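Local coordinates for intracellular serine protease (Bacillus licheniformis, PDB 4ZOQ), which is a lanthipeptide protease of the subtilase family that cleaves peptide bonds in a sequence-specific way, probably as a serine endopeptidase, at residues L23-K28 and A91-I96; Q29-R34 and R332-L337; Y36-G41 and I290-E295. All coordinates share one frame; numbering follows the deposited sequence.

Interaction 1 (L23-K28 and A91-I96)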
loop_
_atom_site.group_PDB
_atom_site.type_symbol
_atom_site.label_atom_id
_atom_site.label_comp_id
_atom_site.label_asym_id
_atom_site.label_seq_id
_atom_site.Cartn_x
_atom_site.Cartn_y
_atom_site.Cartn_z
ATOM N N LEU B 23 7.245 -11.496 16.242
ATOM C CA LEU B 23 6.938 -11.904 14.887
ATOM C C LEU B 23 5.817 -12.952 14.886
ATOM O O LEU B 23 5.684 -13.734 13.934
ATOM C CB LEU B 23 8.191 -12.447 14.203
ATOM C CG LEU B 23 9.166 -11.398 13.631
ATOM C CD1 LEU B 23 10.563 -11.980 13.442
ATOM C CD2 LEU B 23 8.661 -10.865 12.309
ATOM N N TRP B 24 5.030 -12.962 15.968
ATOM C CA TRP B 24 3.875 -13.851 16.115
ATOM C C TRP B 24 2.976 -13.767 14.897
ATOM O O TRP B 24 2.471 -14.809 14.437
ATOM C CB TRP B 24 3.057 -13.527 17.377
ATOM C CG TRP B 24 2.521 -12.122 17.408
ATOM C CD1 TRP B 24 3.110 -11.022 17.981
ATOM C CD2 TRP B 24 1.294 -11.660 16.818
ATOM N NE1 TRP B 24 2.304 -9.913 17.807
ATOM C CE2 TRP B 24 1.196 -10.275 17.082
ATOM C CE3 TRP B 24 0.267 -12.288 16.096
ATOM C CZ2 TRP B 24 0.116 -9.506 16.651
ATOM C CZ3 TRP B 24 -0.789 -11.520 15.635
ATOM C CH2 TRP B 24 -0.864 -10.138 15.926
ATOM N N PHE B 25 2.794 -12.552 14.363
ATOM C CA PHE B 25 1.971 -12.359 13.158
ATOM C C PHE B 25 2.582 -13.113 11.954
ATOM O O PHE B 25 1.857 -13.669 11.128
ATOM C CB PHE B 25 1.785 -10.865 12.825
ATOM C CG PHE B 25 3.022 -10.203 12.264
ATOM C CD1 PHE B 25 3.987 -9.674 13.107
ATOM C CD2 PHE B 25 3.239 -10.153 10.886
ATOM C CE1 PHE B 25 5.140 -9.101 12.583
ATOM C CE2 PHE B 25 4.387 -9.580 10.364
ATOM C CZ PHE B 25 5.336 -9.065 11.209
ATOM N N ALA B 26 3.910 -13.136 11.854
ATOM C CA ALA B 26 4.567 -13.784 10.702
ATOM C C ALA B 26 4.479 -15.301 10.830
ATOM O O ALA B 26 4.193 -15.996 9.852
ATOM C CB ALA B 26 6.023 -13.337 10.566
ATOM N N ALA B 27 4.680 -15.803 12.048
ATOM C CA ALA B 27 4.527 -17.232 12.323
ATOM C C ALA B 27 3.093 -17.672 12.021
ATOM O O ALA B 27 2.877 -18.757 11.489
ATOM C CB ALA B 27 4.897 -17.563 13.767
ATOM N N LYS B 28 2.123 -16.819 12.349
ATOM C CA LYS B 28 0.731 -17.124 12.040
ATOM C C LYS B 28 0.503 -17.213 10.529
ATOM O O LYS B 28 0.008 -18.210 10.024
ATOM C CB LYS B 28 -0.184 -16.076 12.666
ATOM C CG LYS B 28 -1.632 -16.387 12.509
ATOM C CD LYS B 28 -2.552 -15.364 13.171
ATOM C CE LYS B 28 -3.999 -15.908 13.185
ATOM N NZ LYS B 28 -4.294 -16.735 14.396
ATOM N N ALA B 91 7.662 -2.380 3.672
ATOM C CA ALA B 91 8.463 -3.342 2.905
ATOM C C ALA B 91 8.724 -4.657 3.663
ATOM O O ALA B 91 8.674 -5.745 3.089
ATOM C CB ALA B 91 9.790 -2.694 2.513
ATOM N N GLY B 92 9.046 -4.550 4.949
ATOM C CA GLY B 92 9.313 -5.722 5.746
ATOM C C GLY B 92 8.114 -6.641 5.830
ATOM O O GLY B 92 8.281 -7.860 5.873
ATOM N N MET B 93 6.903 -6.095 5.787
ATOM C CA MET B 93 5.763 -6.984 5.906
ATOM C C MET B 93 5.568 -7.781 4.622
ATOM O O MET B 93 5.155 -8.947 4.678
ATOM C CB MET B 93 4.493 -6.229 6.258
ATOM C CG MET B 93 4.561 -5.503 7.574
ATOM S SD MET B 93 5.338 -6.462 8.863
ATOM C CE MET B 93 4.400 -5.889 10.311
ATOM N N ILE B 94 5.870 -7.185 3.470
ATOM C CA ILE B 94 5.871 -7.953 2.242
ATOM C C ILE B 94 6.957 -9.012 2.328
ATOM O O ILE B 94 6.750 -10.176 1.970
ATOM C CB ILE B 94 6.178 -7.100 0.994
ATOM C CG1 ILE B 94 5.099 -6.062 0.709
ATOM C CG2 ILE B 94 6.429 -7.994 -0.230
ATOM C CD1 ILE B 94 5.658 -4.899 -0.060
ATOM N N ASN B 95 8.140 -8.586 2.772
ATOM C CA ASN B 95 9.296 -9.475 2.770
ATOM C C ASN B 95 9.187 -10.692 3.697
ATOM O O ASN B 95 9.557 -11.796 3.309
ATOM C CB ASN B 95 10.554 -8.697 3.133
ATOM C CG ASN B 95 11.787 -9.554 3.080
ATOM O OD1 ASN B 95 12.193 -10.003 2.013
ATOM N ND2 ASN B 95 12.362 -9.832 4.237
ATOM N N ILE B 96 8.680 -10.497 4.915
ATOM C CA ILE B 96 8.664 -11.580 5.899
ATOM C C ILE B 96 7.768 -12.737 5.425
ATOM O O ILE B 96 8.052 -13.891 5.724
ATOM C CB ILE B 96 8.226 -11.079 7.300
ATOM C CG1 ILE B 96 8.579 -12.109 8.359
ATOM C CG2 ILE B 96 6.751 -10.693 7.356
ATOM C CD1 ILE B 96 10.069 -12.370 8.522
#
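A Met-aromatic contact between Met93 and Phe25 joins helix 24-30 to helix 86-97, which opens with His86, a predicted member of the charge relay system. The sulfur SD of Met93 lies 4.4 Å from the centroid of the Phe25 ring, approaching obliquely at 57° from the ring normal, and methyl CE comes to 3.4 Å from Phe25 CZ. The side chains of Met93 and Phe25 cross at about a right angle, and the flexible, polarisable thioether suits this slanting approach. Phe25 holds CG between its backbone N and carbonyl carbon (chi1 73°), which sends the CE2-CZ end of the ring toward the other helix. Ile96 uses both of its branches: CG2 stands 4.0 Å from Phe25 CE2, while CG1 rests 3.6 Å from Ala26 CB and also meets CD2 of Leu23, the N-cap residue of helix 24-30. A single methyl on Ala26 suits the point where the backbones come nearest, CA of Ala26 to CA of Ile96 being 6.7 Å. The short helix segments pass 11.0 Å apart with a crossing angle of -37°. Val246 and Pro280 also lie against Met93, whose side chain is about 8 Å from that of Ser276. Such apolar helix-helix packing close to the predicted catalytic triad belongs to the core of the subtilisin-like fold.

Interaction 2 (Q29-R34 and R332-L337); sequences QTDSYR and RAYQAL
Gln29 meets the first turn of helix 333-338 with both its backbone and its side-chain carbonyl, close to the Schellman motif whose Asp31, with positive phi, leaves the helical conformation. The N-H groups of a first helical turn lack partners within their own helix, and Gln29 supplies two acceptors for them: its O accepts a hydrogen bond from Tyr334 N at 2.9 Å, and its OE1 one from Ala333 N, also at 2.9 Å. The second bond is nearly straight at the acceptor, with a C=O...N angle of 175°. A fold in the glutamine chain (chi2 -80°) turns the amide back toward Ala333, and NE2 on the other branch donates to Gln281 OE1 of helix 275-297. This inner part is tight: OE1 also lies 3.3 Å from Arg332 CA, the small Ala333 brings its CB to 3.5 Å from Gln29 O, and Thr285 packs against both residues. With an alanine in place of Gln29, Ala333 N would probably lose its side-chain acceptor and Gln281 its amide donor, leaving a gap beside Thr285.

Toward solvent the contact thins to a CH-pi contact. Asp31 CB stands over one face of the Tyr334 ring, 4.1 Å from its centroid and 28° off the normal, while CG of Gln335 lies over the rim of the opposite face. Both Asp31 and Tyr334 are partly exposed, so an amphipathic tyrosine fits: ring carbons for packing, and a hydroxyl that accepts a weak bond from Gln335 NE2. Further out, Arg34 closes a type I' turn, with a long salt bridge to Asp31. Its backbone N and its NH1, the latter 3.0 Å from Asp31 O, grip that carbonyl oxygen from opposite faces of the carbonyl plane.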
loop_
_atom_site.group_PDB
_atom_site.type_symbol
_atom_site.label_atom_id
_atom_site.label_comp_id
_atom_site.label_asym_id
_atom_site.label_seq_id
_atom_site.Cartn_x
_atom_site.Cartn_y
_atom_site.Cartn_z
ATOM N N GLN B 29 0.952 -16.193 9.810
ATOM C CA GLN B 29 0.798 -16.121 8.368
ATOM C C GLN B 29 1.422 -17.312 7.609
ATOM O O GLN B 29 0.785 -17.904 6.721
ATOM C CB GLN B 29 1.414 -14.814 7.872
ATOM C CG GLN B 29 0.583 -13.548 8.107
ATOM C CD GLN B 29 -0.534 -13.375 7.065
ATOM O OE1 GLN B 29 -0.860 -14.307 6.316
ATOM N NE2 GLN B 29 -1.073 -12.161 6.970
ATOM N N THR B 30 2.648 -17.674 7.994
ATOM C CA THR B 30 3.479 -18.625 7.258
ATOM C C THR B 30 3.480 -20.042 7.854
ATOM O O THR B 30 4.292 -20.878 7.442
ATOM C CB THR B 30 4.957 -18.143 7.192
ATOM O OG1 THR B 30 5.478 -18.045 8.524
ATOM C CG2 THR B 30 5.074 -16.782 6.502
ATOM N N ASP B 31 2.591 -20.291 8.816
ATOM C CA ASP B 31 2.526 -21.550 9.550
ATOM C C ASP B 31 3.912 -21.881 10.155
ATOM O O ASP B 31 4.540 -22.895 9.803
ATOM C CB ASP B 31 2.030 -22.704 8.666
ATOM C CG ASP B 31 1.695 -23.969 9.480
ATOM O OD1 ASP B 31 1.572 -23.872 10.729
ATOM O OD2 ASP B 31 1.535 -25.052 8.870
ATOM N N SER B 32 4.388 -20.999 11.033
ATOM C CA SER B 32 5.734 -21.104 11.608
ATOM C C SER B 32 6.802 -21.243 10.527
ATOM O O SER B 32 7.678 -22.087 10.635
ATOM C CB SER B 32 5.810 -22.266 12.597
ATOM O OG SER B 32 4.969 -21.996 13.710
ATOM N N TYR B 33 6.689 -20.435 9.468
ATOM C CA TYR B 33 7.689 -20.334 8.392
ATOM C C TYR B 33 7.783 -21.588 7.518
ATOM O O TYR B 33 8.726 -21.747 6.760
ATOM C CB TYR B 33 9.053 -19.980 8.989
ATOM C CG TYR B 33 8.867 -18.814 9.912
ATOM C CD1 TYR B 33 8.638 -17.536 9.404
ATOM C CD2 TYR B 33 8.845 -18.995 11.296
ATOM C CE1 TYR B 33 8.412 -16.470 10.244
ATOM C CE2 TYR B 33 8.610 -17.937 12.150
ATOM C CZ TYR B 33 8.395 -16.677 11.617
ATOM O OH TYR B 33 8.168 -15.622 12.444
ATOM N N ARG B 34 6.786 -22.458 7.578
ATOM C CA ARG B 34 6.776 -23.611 6.692
ATOM C C ARG B 34 6.573 -23.211 5.233
ATOM O O ARG B 34 7.041 -23.896 4.333
ATOM C CB ARG B 34 5.688 -24.576 7.119
ATOM C CG ARG B 34 6.088 -25.414 8.282
ATOM C CD ARG B 34 4.917 -26.256 8.796
ATOM N NE ARG B 34 5.354 -27.036 9.946
ATOM C CZ ARG B 34 5.307 -26.613 11.202
ATOM N NH1 ARG B 34 4.853 -25.389 11.483
ATOM N NH2 ARG B 34 5.738 -27.411 12.175
ATOM N N ARG B 332 -4.458 -15.574 5.392
ATOM C CA ARG B 332 -3.397 -16.434 5.924
ATOM C C ARG B 332 -2.649 -17.038 4.758
ATOM O O ARG B 332 -3.206 -17.854 4.007
ATOM C CB ARG B 332 -3.954 -17.524 6.840
ATOM C CG ARG B 332 -4.586 -16.989 8.138
ATOM C CD ARG B 332 -5.313 -18.131 8.848
ATOM N NE ARG B 332 -6.373 -18.643 7.971
ATOM C CZ ARG B 332 -7.199 -19.644 8.276
ATOM N NH1 ARG B 332 -7.073 -20.265 9.450
ATOM N NH2 ARG B 332 -8.138 -20.027 7.395
ATOM N N ALA B 333 -1.390 -16.639 4.593
ATOM C CA ALA B 333 -0.608 -17.066 3.430
ATOM C C ALA B 333 -0.529 -18.592 3.289
ATOM O O ALA B 333 -0.689 -19.096 2.182
ATOM C CB ALA B 333 0.798 -16.481 3.508
ATOM N N TYR B 334 -0.303 -19.328 4.385
ATOM C CA TYR B 334 -0.174 -20.793 4.268
ATOM C C TYR B 334 -1.484 -21.424 3.818
ATOM O O TYR B 334 -1.477 -22.407 3.102
ATOM C CB TYR B 334 0.298 -21.439 5.580
ATOM C CG TYR B 334 -0.766 -21.553 6.637
ATOM C CD1 TYR B 334 -0.979 -20.507 7.546
ATOM C CD2 TYR B 334 -1.559 -22.703 6.737
ATOM C CE1 TYR B 334 -1.956 -20.595 8.518
ATOM C CE2 TYR B 334 -2.525 -22.807 7.699
ATOM C CZ TYR B 334 -2.724 -21.745 8.597
ATOM O OH TYR B 334 -3.690 -21.831 9.569
ATOM N N GLN B 335 -2.608 -20.843 4.226
ATOM C CA GLN B 335 -3.901 -21.354 3.807
ATOM C C GLN B 335 -4.101 -21.075 2.329
ATOM O O GLN B 335 -4.652 -21.894 1.604
ATOM C CB GLN B 335 -5.042 -20.709 4.585
ATOM C CG GLN B 335 -5.235 -21.214 5.986
ATOM C CD GLN B 335 -5.558 -22.691 6.073
ATOM O OE1 GLN B 335 -5.821 -23.367 5.057
ATOM N NE2 GLN B 335 -5.623 -23.192 7.313
ATOM N N ALA B 336 -3.654 -19.894 1.900
ATOM C CA ALA B 336 -3.736 -19.506 0.496
ATOM C C ALA B 336 -3.032 -20.520 -0.386
ATOM O O ALA B 336 -3.586 -20.973 -1.394
ATOM C CB ALA B 336 -3.128 -18.108 0.288
ATOM N N LEU B 337 -1.822 -20.891 0.014
ATOM C CA LEU B 337 -1.012 -21.849 -0.743
ATOM C C LEU B 337 -1.627 -23.250 -0.614
ATOM O O LEU B 337 -1.627 -24.042 -1.565
ATOM C CB LEU B 337 0.452 -21.826 -0.255
ATOM C CG LEU B 337 1.277 -20.546 -0.488
ATOM C CD1 LEU B 337 2.619 -20.670 0.154
ATOM C CD2 LEU B 337 1.468 -20.246 -1.975
#

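Interaction 3 (Y36-G41 and I290-E295)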
loop_
_atom_site.group_PDB
_atom_site.type_symbol
_atom_site.label_atom_id
_atom_site.label_comp_id
_atom_site.label_asym_id
_atom_site.label_seq_id
_atom_site.Cartn_x
_atom_site.Cartn_y
_atom_site.Cartn_z
ATOM N N TYR B 36 8.027 -21.022 3.632
ATOM C CA TYR B 36 9.315 -20.744 2.986
ATOM C C TYR B 36 9.787 -21.913 2.163
ATOM O O TYR B 36 10.521 -21.730 1.202
ATOM C CB TYR B 36 10.415 -20.407 3.990
ATOM C CG TYR B 36 10.262 -19.088 4.721
ATOM C CD1 TYR B 36 9.264 -18.172 4.379
ATOM C CD2 TYR B 36 11.085 -18.785 5.791
ATOM C CE1 TYR B 36 9.116 -16.977 5.076
ATOM C CE2 TYR B 36 10.943 -17.596 6.498
ATOM C CZ TYR B 36 9.961 -16.699 6.141
ATOM O OH TYR B 36 9.839 -15.517 6.833
ATOM N N GLN B 37 9.410 -23.122 2.556
ATOM C CA GLN B 37 9.776 -24.294 1.768
ATOM C C GLN B 37 8.660 -24.722 0.811
ATOM O O GLN B 37 8.846 -25.645 0.045
ATOM C CB GLN B 37 10.226 -25.450 2.670
ATOM C CG GLN B 37 9.133 -26.054 3.490
ATOM C CD GLN B 37 9.562 -27.294 4.264
ATOM O OE1 GLN B 37 8.979 -27.627 5.285
ATOM N NE2 GLN B 37 10.469 -28.054 3.695
ATOM N N ILE B 38 7.514 -24.045 0.856
ATOM C CA ILE B 38 6.419 -24.305 -0.077
ATOM C C ILE B 38 6.529 -23.327 -1.247
ATOM O O ILE B 38 6.505 -23.721 -2.408
ATOM C CB ILE B 38 5.027 -24.139 0.591
ATOM C CG1 ILE B 38 4.901 -24.978 1.877
ATOM C CG2 ILE B 38 3.905 -24.465 -0.405
ATOM C CD1 ILE B 38 5.062 -26.452 1.634
ATOM N N GLU B 39 6.646 -22.045 -0.929
ATOM C CA GLU B 39 6.817 -21.015 -1.929
ATOM C C GLU B 39 7.404 -19.803 -1.229
ATOM O O GLU B 39 6.746 -19.113 -0.445
ATOM C CB GLU B 39 5.496 -20.675 -2.639
ATOM C CG GLU B 39 5.632 -19.552 -3.685
ATOM C CD GLU B 39 6.672 -19.884 -4.776
ATOM O OE1 GLU B 39 7.714 -19.191 -4.842
ATOM O OE2 GLU B 39 6.452 -20.812 -5.576
ATOM N N ARG B 40 8.633 -19.495 -1.602
ATOM C CA ARG B 40 9.366 -18.415 -0.986
ATOM C C ARG B 40 9.229 -17.149 -1.820
ATOM O O ARG B 40 9.743 -16.099 -1.433
ATOM C CB ARG B 40 10.831 -18.831 -0.822
ATOM C CG ARG B 40 11.532 -18.288 0.405
ATOM C CD ARG B 40 12.873 -19.018 0.668
ATOM N NE ARG B 40 13.463 -18.556 1.921
ATOM C CZ ARG B 40 14.114 -17.399 2.042
ATOM N NH1 ARG B 40 14.278 -16.620 0.980
ATOM N NH2 ARG B 40 14.616 -17.025 3.208
ATOM N N GLY B 41 8.545 -17.260 -2.969
ATOM C CA GLY B 41 8.402 -16.145 -3.894
ATOM C C GLY B 41 9.409 -16.127 -5.034
ATOM O O GLY B 41 10.531 -16.638 -4.899
ATOM N N ILE B 290 0.878 -15.642 -6.829
ATOM C CA ILE B 290 1.316 -15.453 -8.195
ATOM C C ILE B 290 2.568 -16.307 -8.471
ATOM O O ILE B 290 2.637 -16.996 -9.489
ATOM C CB ILE B 290 1.601 -13.961 -8.511
ATOM C CG1 ILE B 290 0.294 -13.161 -8.546
ATOM C CG2 ILE B 290 2.320 -13.827 -9.863
ATOM C CD1 ILE B 290 0.448 -11.684 -8.444
ATOM N N SER B 291 3.527 -16.300 -7.543
ATOM C CA SER B 291 4.749 -17.081 -7.707
ATOM C C SER B 291 4.420 -18.580 -7.829
ATOM O O SER B 291 4.850 -19.247 -8.774
ATOM C CB SER B 291 5.685 -16.838 -6.526
ATOM O OG SER B 291 6.061 -15.469 -6.449
ATOM N N GLU B 292 3.602 -19.104 -6.915
ATOM C CA GLU B 292 3.276 -20.514 -7.011
ATOM C C GLU B 292 2.537 -20.840 -8.319
ATOM O O GLU B 292 2.855 -21.818 -8.999
ATOM C CB GLU B 292 2.432 -20.972 -5.838
ATOM C CG GLU B 292 2.038 -22.414 -5.982
ATOM C CD GLU B 292 1.906 -23.119 -4.666
ATOM O OE1 GLU B 292 2.715 -22.835 -3.751
ATOM O OE2 GLU B 292 0.995 -23.964 -4.556
ATOM N N TYR B 293 1.567 -20.009 -8.674
ATOM C CA TYR B 293 0.749 -20.285 -9.852
ATOM C C TYR B 293 1.605 -20.294 -11.121
ATOM O O TYR B 293 1.464 -21.166 -11.978
ATOM C CB TYR B 293 -0.368 -19.240 -9.977
ATOM C CG TYR B 293 -1.384 -19.542 -11.049
ATOM C CD1 TYR B 293 -1.113 -19.298 -12.398
ATOM C CD2 TYR B 293 -2.620 -20.103 -10.712
ATOM C CE1 TYR B 293 -2.070 -19.580 -13.391
ATOM C CE2 TYR B 293 -3.581 -20.399 -11.684
ATOM C CZ TYR B 293 -3.300 -20.134 -13.017
ATOM O OH TYR B 293 -4.242 -20.437 -13.966
ATOM N N ARG B 294 2.547 -19.370 -11.201
ATOM C CA ARG B 294 3.343 -19.245 -12.415
ATOM C C ARG B 294 4.285 -20.440 -12.476
ATOM O O ARG B 294 4.584 -20.976 -13.537
ATOM C CB ARG B 294 4.109 -17.940 -12.394
ATOM C CG ARG B 294 3.236 -16.714 -12.562
ATOM C CD ARG B 294 4.053 -15.437 -12.522
ATOM N NE ARG B 294 4.829 -15.286 -13.740
ATOM C CZ ARG B 294 5.642 -14.269 -13.990
ATOM N NH1 ARG B 294 5.786 -13.302 -13.089
ATOM N NH2 ARG B 294 6.315 -14.232 -15.140
ATOM N N GLU B 295 4.688 -20.900 -11.301
ATOM C CA GLU B 295 5.557 -22.056 -11.198
ATOM C C GLU B 295 4.861 -23.341 -11.625
ATOM O O GLU B 295 5.477 -24.222 -12.227
ATOM C CB GLU B 295 6.065 -22.194 -9.766
ATOM C CG GLU B 295 7.191 -23.186 -9.617
ATOM C CD GLU B 295 7.931 -23.027 -8.310
ATOM O OE1 GLU B 295 8.562 -24.015 -7.885
ATOM O OE2 GLU B 295 7.806 -21.957 -7.676
#
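Glu39 and Glu295 reach for each other from opposite directions, their carboxylate planes turned 82° apart, until OE2 of Glu39 is 2.7 Å from OE2 of Glu295. Two acceptors so close suggest that one carboxyl probably has a raised pKa and carries a proton. Glu295 OE2 also bonds to His42 NE2, which may ease the like charges. The other oxygen of Glu39 faces its own loop: OE1 uses its anti lone pair to accept from Gly41 N at 2.8 Å. Glu39 makes that return by leaving the backbone with CG anti to N (chi1 178°) and then bending at chi2 (58°). Its flat end lies alongside the helix, with OE1 3.5 Å from Ser291 CB and OE2 3.5 Å from Glu292 CA. The short Ser291 leaves room for this, and its OG, bonded to Ala287 O and His42 N, sits 3.5 Å from Gly41 CA. Glycine suits Gly41, where a side chain would jam against the preceding carbonyl. Ile38 and Glu292 run side by side, Ile38 CG2 being 3.9 Å from Glu292 OE1, while Glu292 OE2 pairs with Arg296. The loop thus docks on the C-terminal part of helix 275-297, the long subtilase helix that carries the predicted nucleophile Ser276 at its start.

The first segments of interactions 1, 2 and 3 follow one another closely, and their partners come at 91-96, 332-337 and 290-295, so interaction 3 is nested inside the loop closed by interaction 2 while interaction 1 crosses both. Interactions 1 and 2 share helix 24-30, with centres about 10 Å apart, and are bridged by Ala27 O and Ser32 N, 2.7 Å apart. The centres of interactions 2 and 3 lie about 12 Å apart, and the two meet at Leu337, which packs on Ile38, Glu39 and Glu292. Interactions 1 and 3, with centres about 16 Å apart, are tied by Tyr36 OH to Ile96 O. Residues 23-41 thereby fasten three helices, 86-97, 275-297 and 333-338, all distant in sequence from residues 23-41 themselves.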